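Local coordinates for protein putative aminooxidase (PDB 2BA9) that probably isomerises polyunsaturated fatty acids to conjugated linoleic acid, using a bound flavin-adenine dinucleotide cofactor, at residues A[10-15]-A[248-253]. Sequence-based numbering, arbitrary orientation.
Sequences AIIGAG and DVLVLT. With FAD (flavin-adenine dinucleotide), chain D.
T253 and I12 meet where two neighbouring parallel strands end beside the adenosine half of the FAD, a worked example of how a Rossmann-type sheet passes from regular pairing to cofactor binding. Up to that point the pairing is regular: A10 N donates to V249 O, V251 N to A10 O, and I12 N to V251 O. The last carbonyl, I12 O, accepts twice, from T253 N (3.1 Å) lying in the carbonyl plane and from T253 OG1 at 2.5 Å, shorter than usual and so of doubtful exact length. With chi1 at 71°, the T253 hydroxyl sits between its own N and carbonyl carbon, which brings it to I12 O from the side, 20° out of the carbonyl plane.

I12 divides its branches between the cofactor and the neighbouring strand. CG2, anti to the backbone N, reaches the adenine at FAD C2A (4.0 Å), while CG1 meets L250 CD1 at 3.8 Å and also touches L252 CD2. L250, its CG anti to the backbone N, crosses the I12 side chain at a slant, and A10 CB joins this apolar face.

At G13 the chain turns with a positive phi of 98°; having no side chain, G13 lets FAD O4B come within 3.3 Å of its CA. The turn leads into helix 16-28, consistent with a GxGxxG dinucleotide-binding motif. T253 OG1 donates to I12 O and accepts from a water (2.9 Å) that also donates to FAD O1P, so a chain of hydrogen bonds joins the strand end to the pyrophosphate and probably helps to hold the water in place.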
loop_
_atom_site.group_PDB
_atom_site.type_symbol
_atom_site.label_atom_id
_atom_site.label_comp_id
_atom_site.label_asym_id
_atom_site.label_seq_id
_atom_site.Cartn_x
_atom_site.Cartn_y
_atom_site.Cartn_z
ATOM N N ALA A 10 -15.230 -0.069 17.985
ATOM C CA ALA A 10 -14.792 1.195 17.392
ATOM C C ALA A 10 -13.684 0.879 16.411
ATOM O O ALA A 10 -12.647 0.330 16.793
ATOM C CB ALA A 10 -14.306 2.160 18.464
ATOM N N ILE A 11 -13.924 1.192 15.142
ATOM C CA ILE A 11 -12.929 1.018 14.088
ATOM C C ILE A 11 -12.289 2.371 13.781
ATOM O O ILE A 11 -12.989 3.319 13.393
ATOM C CB ILE A 11 -13.569 0.404 12.800
ATOM C CG1 ILE A 11 -14.093 -1.023 13.093
ATOM C CG2 ILE A 11 -12.561 0.391 11.653
ATOM C CD1 ILE A 11 -15.339 -1.443 12.295
ATOM N N ILE A 12 -10.970 2.485 13.962
ATOM C CA ILE A 12 -10.292 3.764 13.620
ATOM C C ILE A 12 -9.692 3.710 12.213
ATOM O O ILE A 12 -8.918 2.797 11.904
ATOM C CB ILE A 12 -9.187 4.133 14.680
ATOM C CG1 ILE A 12 -9.710 3.924 16.088
ATOM C CG2 ILE A 12 -8.793 5.562 14.472
ATOM C CD1 ILE A 12 -10.850 4.892 16.560
ATOM N N GLY A 13 -10.052 4.702 11.397
ATOM C CA GLY A 13 -9.649 4.789 9.991
ATOM C C GLY A 13 -10.748 4.277 9.075
ATOM O O GLY A 13 -11.211 3.152 9.246
ATOM N N ALA A 14 -11.156 5.100 8.104
ATOM C CA ALA A 14 -12.089 4.677 7.033
ATOM C C ALA A 14 -11.432 4.610 5.649
ATOM O O ALA A 14 -12.002 5.064 4.648
ATOM C CB ALA A 14 -13.302 5.565 6.990
ATOM N N GLY A 15 -10.233 4.034 5.607
ATOM C CA GLY A 15 -9.607 3.622 4.352
ATOM C C GLY A 15 -10.072 2.205 4.068
ATOM O O GLY A 15 -10.922 1.688 4.770
ATOM N N ASP A 248 -16.436 -1.226 23.737
ATOM C CA ASP A 248 -15.982 -2.483 24.329
ATOM C C ASP A 248 -14.693 -2.945 23.679
ATOM O O ASP A 248 -13.814 -3.481 24.348
ATOM C CB ASP A 248 -17.048 -3.560 24.152
ATOM C CG ASP A 248 -18.303 -3.255 24.920
ATOM O OD1 ASP A 248 -18.206 -3.026 26.134
ATOM O OD2 ASP A 248 -19.389 -3.238 24.323
ATOM N N VAL A 249 -14.597 -2.730 22.369
ATOM C CA VAL A 249 -13.471 -3.211 21.568
ATOM C C VAL A 249 -12.946 -2.097 20.644
ATOM O O VAL A 249 -13.714 -1.270 20.129
ATOM C CB VAL A 249 -13.890 -4.441 20.742
ATOM C CG1 VAL A 249 -12.706 -5.040 20.005
ATOM C CG2 VAL A 249 -14.535 -5.467 21.631
ATOM N N LEU A 250 -11.623 -2.069 20.482
ATOM C CA LEU A 250 -10.944 -1.132 19.597
ATOM C C LEU A 250 -10.227 -1.867 18.468
ATOM O O LEU A 250 -9.485 -2.807 18.719
ATOM C CB LEU A 250 -9.910 -0.333 20.395
ATOM C CG LEU A 250 -9.195 0.803 19.661
ATOM C CD1 LEU A 250 -10.203 1.839 19.170
ATOM C CD2 LEU A 250 -8.139 1.442 20.579
ATOM N N VAL A 251 -10.437 -1.414 17.230
ATOM C CA VAL A 251 -9.775 -1.986 16.059
ATOM C C VAL A 251 -9.050 -0.878 15.287
ATOM O O VAL A 251 -9.679 0.050 14.773
ATOM C CB VAL A 251 -10.770 -2.756 15.153
ATOM C CG1 VAL A 251 -10.067 -3.320 13.920
ATOM C CG2 VAL A 251 -11.416 -3.874 15.951
ATOM N N LEU A 252 -7.721 -0.989 15.239
ATOM C CA LEU A 252 -6.854 0.037 14.683
ATOM C C LEU A 252 -6.469 -0.311 13.273
ATOM O O LEU A 252 -5.833 -1.337 13.053
ATOM C CB LEU A 252 -5.563 0.144 15.507
ATOM C CG LEU A 252 -5.669 0.499 16.990
ATOM C CD1 LEU A 252 -4.289 0.395 17.649
ATOM C CD2 LEU A 252 -6.258 1.887 17.183
ATOM N N THR A 253 -6.836 0.549 12.323
ATOM C CA THR A 253 -6.359 0.447 10.940
ATOM C C THR A 253 -5.530 1.689 10.575
ATOM O O THR A 253 -5.304 1.969 9.396
ATOM C CB THR A 253 -7.534 0.282 9.916
ATOM O OG1 THR A 253 -8.270 1.510 9.811
ATOM C CG2 THR A 253 -8.453 -0.846 10.321
HETATM P PA FAD D . -5.042 4.156 4.298
HETATM O O1A FAD D . -5.438 3.913 2.871
HETATM O O2A FAD D . -3.862 5.077 4.530
HETATM O O5B FAD D . -6.284 4.814 5.065
HETATM C C5B FAD D . -6.135 5.071 6.442
HETATM C C4B FAD D . -7.298 5.900 6.944
HETATM O O4B FAD D . -7.142 6.110 8.333
HETATM C C3B FAD D . -7.372 7.261 6.249
HETATM O O3B FAD D . -8.662 7.458 5.717
HETATM C C2B FAD D . -7.017 8.239 7.344
HETATM O O2B FAD D . -7.581 9.535 7.140
HETATM C C1B FAD D . -7.441 7.460 8.601
HETATM N N9A FAD D . -6.731 7.973 9.786
HETATM C C8A FAD D . -5.370 8.119 9.952
HETATM N N7A FAD D . -5.133 8.652 11.184
HETATM C C5A FAD D . -6.329 8.846 11.805
HETATM C C6A FAD D . -6.693 9.372 13.061
HETATM N N6A FAD D . -5.748 9.440 14.055
HETATM N N1A FAD D . -8.039 9.406 13.408
HETATM C C2A FAD D . -9.023 8.992 12.521
HETATM N N3A FAD D . -8.652 8.480 11.285
HETATM C C4A FAD D . -7.340 8.426 10.923
HETATM N N1 FAD D . -2.543 -0.430 -3.537
HETATM C C2 FAD D . -2.770 -1.489 -4.392
HETATM O O2 FAD D . -3.366 -2.487 -3.989
HETATM N N3 FAD D . -2.300 -1.435 -5.690
HETATM C C4 FAD D . -1.633 -0.315 -6.142
HETATM O O4 FAD D . -1.241 -0.293 -7.319
HETATM C C4X FAD D . -1.415 0.765 -5.281
HETATM N N5 FAD D . -0.730 1.895 -5.691
HETATM C C5X FAD D . -0.652 3.027 -4.902
HETATM C C6 FAD D . -0.082 4.198 -5.396
HETATM C C7 FAD D . -0.046 5.342 -4.601
HETATM C C7M FAD D . 0.561 6.591 -5.173
HETATM C C8 FAD D . -0.569 5.308 -3.311
HETATM C C8M FAD D . -0.551 6.510 -2.416
HETATM C C9 FAD D . -1.132 4.131 -2.826
HETATM C C9A FAD D . -1.172 2.975 -3.607
HETATM N N10 FAD D . -1.717 1.769 -3.129
HETATM C C10 FAD D . -1.897 0.700 -3.977
HETATM C "C1'" FAD D . -1.793 1.488 -1.666
HETATM C "C2'" FAD D . -3.222 1.563 -1.144
HETATM O "O2'" FAD D . -3.889 2.743 -1.580
HETATM C "C3'" FAD D . -3.157 1.498 0.374
HETATM O "O3'" FAD D . -2.357 0.379 0.765
HETATM C "C4'" FAD D . -4.550 1.411 0.976
HETATM O "O4'" FAD D . -5.255 2.637 0.824
HETATM C "C5'" FAD D . -4.418 1.015 2.440
HETATM O "O5'" FAD D . -5.633 1.219 3.105
HETATM P P FAD D . -5.651 1.428 4.712
HETATM O O1P FAD D . -7.065 1.692 5.195
HETATM O O2P FAD D . -5.052 0.215 5.336
HETATM O O3P FAD D . -4.775 2.740 5.007
HETATM O O HOH W 1 -8.638 2.318 7.019
#